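PDB 6ILR: ribokinase from Arabidopsis thaliana, which catalyses the magnesium- and ATP-dependent phosphorylation of D-ribose at O-5, giving D-ribose 5-phosphate for nucleotide and amino acid synthesis or the pentose phosphate pathway. Local coordinates for residues A43-C48 with T260-F265; G49-Y54 with D78-H83; G137-Q142 with V162-D167; I246-V251 with C289-G294. All blocks are in the same frame, centred on the assembly; numbering follows the deposited sequence.

Contact 1: A43-C48 with T260-F265; sequences ANQAAC and TFTAAF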
loop_
_atom_site.group_PDB
_atom_site.type_symbol
_atom_site.label_atom_id
_atom_site.label_comp_id
_atom_site.label_asym_id
_atom_site.label_seq_id
_atom_site.Cartn_x
_atom_site.Cartn_y
_atom_site.Cartn_z
ATOM N N ALA B 43 6.617 -14.429 6.593
ATOM C CA ALA B 43 7.412 -14.291 5.374
ATOM C C ALA B 43 8.851 -13.897 5.722
ATOM O O ALA B 43 9.796 -14.377 5.095
ATOM C CB ALA B 43 6.776 -13.276 4.429
ATOM N N ASN B 44 9.011 -13.041 6.733
ATOM C CA ASN B 44 10.338 -12.657 7.222
ATOM C C ASN B 44 11.139 -13.863 7.669
ATOM O O ASN B 44 12.297 -14.034 7.290
ATOM C CB ASN B 44 10.242 -11.675 8.394
ATOM C CG ASN B 44 9.897 -10.268 7.957
ATOM O OD1 ASN B 44 9.840 -9.964 6.762
ATOM N ND2 ASN B 44 9.683 -9.391 8.930
ATOM N N GLN B 45 10.521 -14.697 8.497
ATOM C CA GLN B 45 11.210 -15.868 9.027
ATOM C C GLN B 45 11.558 -16.865 7.922
ATOM O O GLN B 45 12.649 -17.423 7.919
ATOM C CB GLN B 45 10.363 -16.509 10.135
ATOM C CG GLN B 45 10.370 -15.600 11.394
ATOM C CD GLN B 45 9.533 -16.117 12.569
ATOM O OE1 GLN B 45 9.068 -17.253 12.569
ATOM N NE2 GLN B 45 9.319 -15.255 13.559
ATOM N N ALA B 46 10.654 -17.054 6.966
ATOM C CA ALA B 46 10.928 -17.933 5.833
ATOM C C ALA B 46 12.051 -17.383 4.951
ATOM O O ALA B 46 12.933 -18.139 4.529
ATOM C CB ALA B 46 9.672 -18.139 5.007
ATOM N N ALA B 47 12.009 -16.078 4.662
ATOM C CA ALA B 47 13.072 -15.440 3.887
ATOM C C ALA B 47 14.419 -15.646 4.569
ATOM O O ALA B 47 15.420 -15.938 3.916
ATOM C CB ALA B 47 12.793 -13.950 3.697
ATOM N N CYS B 48 14.439 -15.499 5.892
ATOM C CA CYS B 48 15.673 -15.665 6.652
ATOM C C CYS B 48 16.277 -17.063 6.484
ATOM O O CYS B 48 17.464 -17.209 6.186
ATOM C CB CYS B 48 15.423 -15.388 8.133
ATOM S SG CYS B 48 16.915 -15.605 9.136
ATOM N N THR B 260 14.635 -12.445 12.277
ATOM C CA THR B 260 15.928 -12.984 11.886
ATOM C C THR B 260 16.500 -13.834 13.012
ATOM O O THR B 260 16.948 -14.959 12.786
ATOM C CB THR B 260 16.926 -11.856 11.542
ATOM O OG1 THR B 260 16.390 -11.041 10.491
ATOM C CG2 THR B 260 18.253 -12.439 11.087
ATOM N N PHE B 261 16.481 -13.289 14.231
ATOM C CA PHE B 261 17.058 -13.990 15.375
ATOM C C PHE B 261 16.393 -15.356 15.533
ATOM O O PHE B 261 17.067 -16.390 15.639
ATOM C CB PHE B 261 16.907 -13.165 16.660
ATOM C CG PHE B 261 17.591 -13.785 17.856
ATOM C CD1 PHE B 261 16.945 -14.740 18.629
ATOM C CD2 PHE B 261 18.884 -13.407 18.202
ATOM C CE1 PHE B 261 17.594 -15.319 19.728
ATOM C CE2 PHE B 261 19.531 -13.975 19.296
ATOM C CZ PHE B 261 18.887 -14.931 20.054
ATOM N N THR B 262 15.064 -15.361 15.513
ATOM C CA THR B 262 14.319 -16.602 15.740
ATOM C C THR B 262 14.567 -17.601 14.635
ATOM O O THR B 262 14.830 -18.757 14.914
ATOM C CB THR B 262 12.794 -16.342 15.867
ATOM O OG1 THR B 262 12.568 -15.382 16.906
ATOM C CG2 THR B 262 12.066 -17.620 16.218
ATOM N N ALA B 263 14.500 -17.160 13.374
ATOM C CA ALA B 263 14.674 -18.087 12.257
ATOM C C ALA B 263 16.096 -18.642 12.186
ATOM O O ALA B 263 16.296 -19.812 11.829
ATOM C CB ALA B 263 14.299 -17.404 10.925
ATOM N N ALA B 264 17.081 -17.809 12.515
ATOM C CA ALA B 264 18.483 -18.246 12.505
ATOM C C ALA B 264 18.744 -19.255 13.629
ATOM O O ALA B 264 19.489 -20.214 13.459
ATOM C CB ALA B 264 19.435 -17.045 12.655
ATOM N N PHE B 265 18.155 -19.007 14.790
ATOM C CA PHE B 265 18.244 -19.965 15.890
ATOM C C PHE B 265 17.726 -21.309 15.406
ATOM O O PHE B 265 18.343 -22.347 15.633
ATOM C CB PHE B 265 17.440 -19.489 17.101
ATOM C CG PHE B 265 17.481 -20.448 18.266
ATOM C CD1 PHE B 265 16.589 -21.515 18.344
ATOM C CD2 PHE B 265 18.419 -20.287 19.280
ATOM C CE1 PHE B 265 16.635 -22.410 19.418
ATOM C CE2 PHE B 265 18.459 -21.183 20.368
ATOM C CZ PHE B 265 17.570 -22.236 20.428
#
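Cys48 and Ala263 meet where two buried helices of the PfkB (ribokinase) fold, 41-51 and 257-270, pack against each other. The two short segments run in roughly the same direction, their axes 8.5 Å apart at a crossing angle of -46°, a close approach that the small residues at the crossing permit. The CB of Ala263 points into the facing helix and is met there from two levels: Cys48 CB lies 3.6 Å from it, and one turn earlier the backbone O of Gln45 lies 3.4 Å away. Because the SG of Cys48 stands anti to its backbone N (chi1 179°), the sulfur is directed at the facing helix, where it rests between the methyl of Ala263 and the backbone O of Thr260. Gln45 instead runs alongside the opposing helix, its extended chain carrying the amide past Thr262 to polar partners beyond the interface. There NE2 bonds to the carboxylate of Asp259, the predicted proton acceptor, and OE1 to Gln142, so both polar atoms of the amide are engaged. Asn44, a predicted substrate-binding residue, bonds to the same carboxylate, which ties the helix start to the probable catalytic centre. The methyl CG2 of Thr260 rests against Cys48 SG at 4.0 Å.

Contact 2: G49-Y54 with D78-H83; sequences GAKLMY and DGCGVH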
loop_
_atom_site.group_PDB
_atom_site.type_symbol
_atom_site.label_atom_id
_atom_site.label_comp_id
_atom_site.label_asym_id
_atom_site.label_seq_id
_atom_site.Cartn_x
_atom_site.Cartn_y
_atom_site.Cartn_z
ATOM N N GLY B 49 15.453 -18.087 6.669
ATOM C CA GLY B 49 15.901 -19.464 6.530
ATOM C C GLY B 49 16.429 -19.769 5.138
ATOM O O GLY B 49 17.484 -20.388 4.988
ATOM N N ALA B 50 15.700 -19.325 4.118
ATOM C CA ALA B 50 16.112 -19.523 2.730
ATOM C C ALA B 50 17.462 -18.868 2.436
ATOM O O ALA B 50 18.323 -19.467 1.772
ATOM C CB ALA B 50 15.033 -18.988 1.776
ATOM N N LYS B 51 17.661 -17.651 2.942
ATOM C CA LYS B 51 18.923 -16.944 2.727
ATOM C C LYS B 51 20.073 -17.646 3.422
ATOM O O LYS B 51 21.213 -17.575 2.962
ATOM C CB LYS B 51 18.837 -15.496 3.215
ATOM C CG LYS B 51 18.094 -14.580 2.270
ATOM C CD LYS B 51 18.910 -14.348 1.005
ATOM C CE LYS B 51 20.241 -13.675 1.332
ATOM N NZ LYS B 51 21.074 -13.427 0.115
ATOM N N LEU B 52 19.781 -18.331 4.528
ATOM C CA LEU B 52 20.820 -19.048 5.268
ATOM C C LEU B 52 21.068 -20.409 4.641
ATOM O O LEU B 52 21.812 -21.224 5.180
ATOM C CB LEU B 52 20.439 -19.210 6.746
ATOM C CG LEU B 52 20.418 -17.947 7.602
ATOM C CD1 LEU B 52 19.864 -18.274 8.986
ATOM C CD2 LEU B 52 21.813 -17.333 7.725
ATOM N N MET B 53 20.405 -20.652 3.519
ATOM C CA MET B 53 20.632 -21.837 2.695
ATOM C C MET B 53 20.170 -23.115 3.389
ATOM O O MET B 53 20.766 -24.178 3.217
ATOM C CB MET B 53 22.114 -21.950 2.311
ATOM C CG MET B 53 22.666 -20.717 1.604
ATOM S SD MET B 53 21.969 -20.548 -0.043
ATOM C CE MET B 53 22.687 -21.943 -0.870
ATOM N N TYR B 54 19.110 -23.009 4.181
ATOM C CA TYR B 54 18.429 -24.208 4.643
ATOM C C TYR B 54 17.123 -24.333 3.887
ATOM O O TYR B 54 16.405 -23.348 3.732
ATOM C CB TYR B 54 18.183 -24.189 6.163
ATOM C CG TYR B 54 17.882 -25.577 6.668
ATOM C CD1 TYR B 54 18.912 -26.454 6.986
ATOM C CD2 TYR B 54 16.572 -26.031 6.772
ATOM C CE1 TYR B 54 18.651 -27.734 7.414
ATOM C CE2 TYR B 54 16.299 -27.314 7.205
ATOM C CZ TYR B 54 17.342 -28.159 7.520
ATOM O OH TYR B 54 17.073 -29.432 7.944
ATOM N N ASP B 78 13.341 -15.980 -7.683
ATOM C CA ASP B 78 14.107 -14.815 -8.099
ATOM C C ASP B 78 14.484 -13.950 -6.904
ATOM O O ASP B 78 15.085 -12.886 -7.062
ATOM C CB ASP B 78 13.322 -13.993 -9.119
ATOM C CG ASP B 78 13.157 -14.715 -10.440
ATOM O OD1 ASP B 78 14.089 -15.447 -10.837
ATOM O OD2 ASP B 78 12.096 -14.549 -11.080
ATOM N N GLY B 79 14.132 -14.412 -5.708
ATOM C CA GLY B 79 14.457 -13.684 -4.498
ATOM C C GLY B 79 15.216 -14.544 -3.509
ATOM O O GLY B 79 16.333 -14.985 -3.778
ATOM N N CYS B 80 14.600 -14.797 -2.361
ATOM C CA CYS B 80 15.275 -15.508 -1.279
ATOM C C CYS B 80 15.425 -17.012 -1.525
ATOM O O CYS B 80 16.320 -17.641 -0.963
ATOM C CB CYS B 80 14.537 -15.271 0.041
ATOM S SG CYS B 80 14.581 -13.547 0.600
ATOM N N GLY B 81 14.552 -17.591 -2.346
ATOM C CA GLY B 81 14.619 -19.018 -2.610
ATOM C C GLY B 81 13.761 -19.877 -1.686
ATOM O O GLY B 81 14.056 -21.047 -1.468
ATOM N N VAL B 82 12.699 -19.294 -1.142
ATOM C CA VAL B 82 11.728 -20.043 -0.346
ATOM C C VAL B 82 10.879 -20.924 -1.254
ATOM O O VAL B 82 10.472 -20.484 -2.316
ATOM C CB VAL B 82 10.802 -19.087 0.439
ATOM C CG1 VAL B 82 9.728 -19.862 1.193
ATOM C CG2 VAL B 82 11.621 -18.180 1.361
ATOM N N HIS B 83 10.598 -22.161 -0.855
ATOM C CA HIS B 83 9.652 -22.979 -1.621
ATOM C C HIS B 83 8.232 -22.521 -1.345
ATOM O O HIS B 83 7.785 -22.543 -0.198
ATOM C CB HIS B 83 9.791 -24.467 -1.278
ATOM C CG HIS B 83 11.085 -25.076 -1.711
ATOM N ND1 HIS B 83 12.242 -24.982 -0.967
ATOM C CD2 HIS B 83 11.408 -25.806 -2.809
ATOM C CE1 HIS B 83 13.222 -25.616 -1.588
ATOM N NE2 HIS B 83 12.737 -26.123 -2.710
HETATM O O HOH W 1 18.934 -18.436 -1.188
#
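Ala50 faces the loop 78-83 with its methyl group, and apolar packing round that one carbon makes up most of the contact. Its CB lies 3.5 Å from CG2 of Val82, the branch standing beside the valine's backbone N, and 4.1 Å from CB of Cys80. The loop backbone closes in on the same methyl, with Cys80 O at 3.3 Å and the carbonyl carbon of Gly81 a little farther off. At the outer margin, CG of Lys51 lies 4.0 Å from Cys80 SG before the chain bends.

Polar linkage runs through solvent. One water donates to both Cys80 O, at 2.7 Å, and Ala50 O, at 3.2 Å, bridging two backbone acceptors, which could not bond to each other directly.

Backbone conformation shapes both partners. Gly81 has a positive phi of 92°, at which a CB would collide with the carbonyl O of Cys80. Met53 also takes a positive phi, and bonds from Tyr54 N to Gly49 O and from Met53 N to Ala50 O close the last turn. This is a Schellman motif, the characteristic C-terminal ending of a helix, which ends helix 41-51 just after the residues, Ala50 and Lys51, that meet the loop between helix 66-75 and strand 88-90.

Contact 3: G137-Q142 with V162-D167; sequences GIVLLQ and VPVILD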
loop_
_atom_site.group_PDB
_atom_site.type_symbol
_atom_site.label_atom_id
_atom_site.label_comp_id
_atom_site.label_asym_id
_atom_site.label_seq_id
_atom_site.Cartn_x
_atom_site.Cartn_y
_atom_site.Cartn_z
ATOM N N GLY B 137 11.613 -30.627 9.341
ATOM C CA GLY B 137 12.654 -30.858 10.323
ATOM C C GLY B 137 12.425 -29.956 11.512
ATOM O O GLY B 137 12.850 -30.252 12.623
ATOM N N ILE B 138 11.737 -28.845 11.279
ATOM C CA ILE B 138 11.446 -27.900 12.345
ATOM C C ILE B 138 10.354 -26.966 11.851
ATOM O O ILE B 138 10.268 -26.693 10.656
ATOM C CB ILE B 138 12.722 -27.114 12.785
ATOM C CG1 ILE B 138 12.466 -26.302 14.059
ATOM C CG2 ILE B 138 13.283 -26.241 11.634
ATOM C CD1 ILE B 138 13.737 -25.910 14.793
ATOM N N VAL B 139 9.494 -26.515 12.756
ATOM C CA VAL B 139 8.360 -25.670 12.373
ATOM C C VAL B 139 8.356 -24.368 13.153
ATOM O O VAL B 139 8.569 -24.379 14.367
ATOM C CB VAL B 139 6.996 -26.412 12.582
ATOM C CG1 VAL B 139 5.811 -25.464 12.394
ATOM C CG2 VAL B 139 6.885 -27.571 11.623
ATOM N N LEU B 140 8.130 -23.252 12.449
ATOM C CA LEU B 140 8.043 -21.924 13.065
ATOM C C LEU B 140 6.658 -21.321 12.924
ATOM O O LEU B 140 6.106 -21.292 11.827
ATOM C CB LEU B 140 9.052 -20.946 12.432
ATOM C CG LEU B 140 10.548 -21.215 12.500
ATOM C CD1 LEU B 140 11.332 -19.948 12.111
ATOM C CD2 LEU B 140 10.915 -21.689 13.877
ATOM N N LEU B 141 6.130 -20.800 14.028
ATOM C CA LEU B 141 4.831 -20.143 14.052
ATOM C C LEU B 141 4.979 -18.782 14.677
ATOM O O LEU B 141 5.935 -18.530 15.399
ATOM C CB LEU B 141 3.802 -20.963 14.855
ATOM C CG LEU B 141 3.672 -22.437 14.486
ATOM C CD1 LEU B 141 2.761 -23.138 15.499
ATOM C CD2 LEU B 141 3.136 -22.585 13.067
ATOM N N GLN B 142 4.023 -17.904 14.399
ATOM C CA GLN B 142 3.944 -16.594 15.045
ATOM C C GLN B 142 2.484 -16.361 15.415
ATOM O O GLN B 142 1.676 -17.276 15.313
ATOM C CB GLN B 142 4.469 -15.478 14.136
ATOM C CG GLN B 142 5.729 -15.869 13.351
ATOM C CD GLN B 142 5.385 -16.727 12.151
ATOM O OE1 GLN B 142 4.384 -16.485 11.493
ATOM N NE2 GLN B 142 6.184 -17.755 11.890
ATOM N N VAL B 162 8.904 -33.498 16.100
ATOM C CA VAL B 162 9.825 -32.522 15.499
ATOM C C VAL B 162 9.557 -31.149 16.124
ATOM O O VAL B 162 8.402 -30.811 16.391
ATOM C CB VAL B 162 9.679 -32.485 13.946
ATOM C CG1 VAL B 162 9.493 -31.053 13.410
ATOM C CG2 VAL B 162 10.865 -33.184 13.283
ATOM N N PRO B 163 10.619 -30.357 16.376
ATOM C CA PRO B 163 10.486 -29.139 17.186
ATOM C C PRO B 163 9.533 -28.095 16.598
ATOM O O PRO B 163 9.582 -27.798 15.403
ATOM C CB PRO B 163 11.915 -28.572 17.219
ATOM C CG PRO B 163 12.794 -29.663 16.763
ATOM C CD PRO B 163 11.978 -30.488 15.825
ATOM N N VAL B 164 8.682 -27.536 17.446
ATOM C CA VAL B 164 7.796 -26.457 17.039
ATOM C C VAL B 164 8.133 -25.232 17.849
ATOM O O VAL B 164 8.130 -25.278 19.080
ATOM C CB VAL B 164 6.308 -26.816 17.240
ATOM C CG1 VAL B 164 5.414 -25.659 16.802
ATOM C CG2 VAL B 164 5.972 -28.066 16.470
ATOM N N ILE B 165 8.432 -24.139 17.154
ATOM C CA ILE B 165 8.763 -22.884 17.802
ATOM C C ILE B 165 7.686 -21.848 17.590
ATOM O O ILE B 165 7.273 -21.583 16.460
ATOM C CB ILE B 165 10.108 -22.332 17.283
ATOM C CG1 ILE B 165 11.212 -23.373 17.483
ATOM C CG2 ILE B 165 10.451 -21.025 17.962
ATOM C CD1 ILE B 165 12.550 -22.954 16.908
ATOM N N LEU B 166 7.234 -21.260 18.687
ATOM C CA LEU B 166 6.251 -20.196 18.616
ATOM C C LEU B 166 6.841 -18.863 19.035
ATOM O O LEU B 166 7.151 -18.634 20.208
ATOM C CB LEU B 166 5.021 -20.526 19.485
ATOM C CG LEU B 166 3.974 -19.415 19.626
ATOM C CD1 LEU B 166 3.303 -19.095 18.287
ATOM C CD2 LEU B 166 2.934 -19.776 20.696
ATOM N N ASP B 167 6.997 -17.988 18.051
ATOM C CA ASP B 167 7.344 -16.602 18.298
ATOM C C ASP B 167 6.080 -15.902 18.758
ATOM O O ASP B 167 5.025 -16.051 18.143
ATOM C CB ASP B 167 7.936 -15.971 17.031
ATOM C CG ASP B 167 8.096 -14.456 17.126
ATOM O OD1 ASP B 167 8.192 -13.906 18.242
ATOM O OD2 ASP B 167 8.133 -13.809 16.057
#
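Strands 138-143 and 164-170 are joined through helix 147-158 as a beta-alpha-beta crossover unit, and Val139 pairs with Val164 in parallel register at the centre of the large sheet of this Rossmann-like kinase fold. Four backbone bonds zip the pair in alternation. Val139 N donates to Pro163 O, Ile165 N to Val139 O at 2.8 Å with an N-H...O angle of 174°, Leu141 N to Ile165 O, and Asp167 N to Leu141 O. In the last the donor is tilted from the carbonyl plane.

On the face turned to helix 257-270, Leu140 and Ile165 lie side by side and point the same way, with Leu140 CD2 3.6 Å from Ile165 CB. Ile138 crosses Pro163 at about a right angle: with CG1 anti to the backbone N (chi1 -170°), CG1 packs on Pro163 CB and Ile138 CD1 ends 3.8 Å from Ile165 CD1. Ile138 also packs on Ala266 and Val270 of helix 257-270. An alanine in place of Ile138 is likely to take one of two neighbours from Ile165 CD1 and uncover the Pro163 ring, opening a gap toward that helix. The other face, under helix 147-158, has Leu141 CD1 3.9 Å from Val164 CG1.

At the C-terminal ends the character changes. Gln142 CG comes 4.2 Å from Asp167 OD2, the amide and carboxylate planes 60° apart, but both polar groups find their main partners elsewhere. Gln142 NE2 bonds to Gln45, and Asp167 OD1 forms a salt bridge with Lys225, a predicted ATP-binding residue. Parallel pairing, apolar along most of its length, thus ends in polar groups at the probable active site, where the carboxylate would be expected to hold the lysine in place.

Contact 4: I246-V251 with C289-G294; sequences IPAAQV and CVQVKG. With NA (sodium ion), chain F.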
loop_
_atom_site.group_PDB
_atom_site.type_symbol
_atom_site.label_atom_id
_atom_site.label_comp_id
_atom_site.label_asym_id
_atom_site.label_seq_id
_atom_site.Cartn_x
_atom_site.Cartn_y
_atom_site.Cartn_z
ATOM N N ILE B 246 25.717 -9.161 19.531
ATOM C CA ILE B 246 26.918 -8.956 18.741
ATOM C C ILE B 246 26.809 -7.534 18.213
ATOM O O ILE B 246 25.927 -7.239 17.408
ATOM C CB ILE B 246 27.044 -9.962 17.579
ATOM C CG1 ILE B 246 27.057 -11.412 18.093
ATOM C CG2 ILE B 246 28.278 -9.656 16.751
ATOM C CD1 ILE B 246 28.306 -11.787 18.813
ATOM N N PRO B 247 27.665 -6.631 18.706
ATOM C CA PRO B 247 27.520 -5.219 18.337
ATOM C C PRO B 247 27.574 -5.004 16.824
ATOM O O PRO B 247 28.331 -5.686 16.123
ATOM C CB PRO B 247 28.707 -4.554 19.037
ATOM C CG PRO B 247 28.996 -5.463 20.200
ATOM C CD PRO B 247 28.761 -6.842 19.666
ATOM N N ALA B 248 26.738 -4.093 16.343
ATOM C CA ALA B 248 26.664 -3.741 14.938
ATOM C C ALA B 248 27.479 -2.476 14.689
ATOM O O ALA B 248 27.525 -1.593 15.547
ATOM C CB ALA B 248 25.218 -3.537 14.528
ATOM N N ALA B 249 28.130 -2.390 13.532
ATOM C CA ALA B 249 28.876 -1.179 13.190
ATOM C C ALA B 249 27.917 0.003 13.115
ATOM O O ALA B 249 28.217 1.101 13.587
ATOM C CB ALA B 249 29.616 -1.351 11.878
ATOM N N GLN B 250 26.748 -0.251 12.544
ATOM C CA GLN B 250 25.730 0.769 12.346
ATOM C C GLN B 250 24.345 0.169 12.504
ATOM O O GLN B 250 23.977 -0.739 11.764
ATOM C CB GLN B 250 25.858 1.384 10.955
ATOM C CG GLN B 250 26.051 2.865 10.934
ATOM C CD GLN B 250 25.905 3.436 9.538
ATOM O OE1 GLN B 250 26.526 2.960 8.579
ATOM N NE2 GLN B 250 25.075 4.459 9.414
ATOM N N VAL B 251 23.572 0.674 13.457
ATOM C CA VAL B 251 22.172 0.286 13.549
ATOM C C VAL B 251 21.347 1.154 12.605
ATOM O O VAL B 251 21.080 2.320 12.882
ATOM C CB VAL B 251 21.630 0.410 14.978
ATOM C CG1 VAL B 251 20.196 -0.102 15.035
ATOM C CG2 VAL B 251 22.514 -0.358 15.949
ATOM N N CYS B 289 21.391 -8.139 10.298
ATOM C CA CYS B 289 20.055 -7.678 9.914
ATOM C C CYS B 289 19.864 -6.180 10.150
ATOM O O CYS B 289 19.349 -5.467 9.279
ATOM C CB CYS B 289 18.966 -8.457 10.685
ATOM S SG CYS B 289 17.287 -7.753 10.481
ATOM N N VAL B 290 20.275 -5.695 11.319
ATOM C CA VAL B 290 19.937 -4.324 11.704
ATOM C C VAL B 290 20.772 -3.265 10.979
ATOM O O VAL B 290 20.545 -2.066 11.153
ATOM C CB VAL B 290 20.090 -4.104 13.235
ATOM C CG1 VAL B 290 19.228 -5.103 14.021
ATOM C CG2 VAL B 290 21.552 -4.193 13.661
ATOM N N GLN B 291 21.733 -3.692 10.167
ATOM C CA GLN B 291 22.618 -2.730 9.512
ATOM C C GLN B 291 22.150 -2.377 8.097
ATOM O O GLN B 291 22.827 -1.652 7.377
ATOM C CB GLN B 291 24.054 -3.268 9.500
ATOM C CG GLN B 291 24.462 -3.802 10.880
ATOM C CD GLN B 291 25.948 -4.018 11.042
ATOM O OE1 GLN B 291 26.758 -3.206 10.601
ATOM N NE2 GLN B 291 26.314 -5.123 11.678
ATOM N N VAL B 292 20.980 -2.876 7.714
ATOM C CA VAL B 292 20.431 -2.647 6.380
ATOM C C VAL B 292 18.949 -2.310 6.512
ATOM O O VAL B 292 18.285 -2.804 7.422
ATOM C CB VAL B 292 20.642 -3.884 5.474
ATOM C CG1 VAL B 292 19.927 -3.736 4.135
ATOM C CG2 VAL B 292 22.139 -4.143 5.264
ATOM N N LYS B 293 18.438 -1.450 5.630
ATOM C CA LYS B 293 17.032 -1.042 5.684
ATOM C C LYS B 293 16.139 -2.131 5.091
ATOM O O LYS B 293 16.513 -2.809 4.134
ATOM C CB LYS B 293 16.806 0.291 4.953
ATOM C CG LYS B 293 15.793 1.205 5.644
ATOM C CD LYS B 293 16.497 2.241 6.515
ATOM C CE LYS B 293 15.516 3.126 7.276
ATOM N NZ LYS B 293 16.214 4.113 8.163
ATOM N N GLY B 294 14.965 -2.317 5.682
ATOM C CA GLY B 294 14.026 -3.322 5.212
ATOM C C GLY B 294 14.213 -4.655 5.914
ATOM O O GLY B 294 15.329 -5.007 6.287
HETATM NA NA NA F . 16.778 -4.572 9.017
#
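The monovalent-cation site of ribokinase borders this surface contact, in which Gln291, on the turn 289-292, lies along the loop 246-251. A sodium ion occupies the predicted potassium site, bound by the backbone oxygens Cys289 O at 2.7 Å and Val292 O at 2.8 Å, together with Asp253 O and Ser298 OG. The oxygens of Cys289 and Val292 come from the two ends of a type I beta turn, whose closing bond is weak.

The extended chain of Gln291 places its amide beside the Ala248-Ala249 link. NE2 passes 3.4 Å from Ala248 CB and bonds to Ser287 O in the preceding helix, while OE1 accepts a weak, bent bond from Ala249 N (3.3 Å, 125°). Nearer the backbone, Gln291 CG lies 3.2 Å from Gln250 O, which also receives a CA-H...O contact from Gln291 CA. An apolar contact joins Ala248 CB to Val290 CG2 at 3.8 Å. An alanine in place of Gln291 would probably leave Ser287 O and Ala249 N without this amide and remove the packing of its CG and amide on Ala248 and Gln250 O. The turn thus holds the loop by weak polar and van der Waals contact, while its carbonyls bind the cation with Asp253 O and the Ser298 hydroxyl.

Overall arrangement
Contacts 1 and 2 share helix 41-51 and lie 10 Å apart between centres; Ala46 O of the first touches Val82 CG2 of the second at 3.4 Å. Contact 1 also meets contact 3, whose centre is 11 Å away, through Gln45 OE1 and Gln142 NE2 at 3.0 Å, a probable hydrogen bond beside the predicted proton acceptor Asp259. Toward contact 4, Thr260 OG1 comes 3.4 Å from Cys289 SG in packing contact, which sets helix 257-270 beside the sodium site. Contacts 3 and 4, with centres about 26 Å apart, lie on opposite sides of the chain's centre. Contact 1 is thus the hub, touching all three others near the predicted substrate and ATP residues.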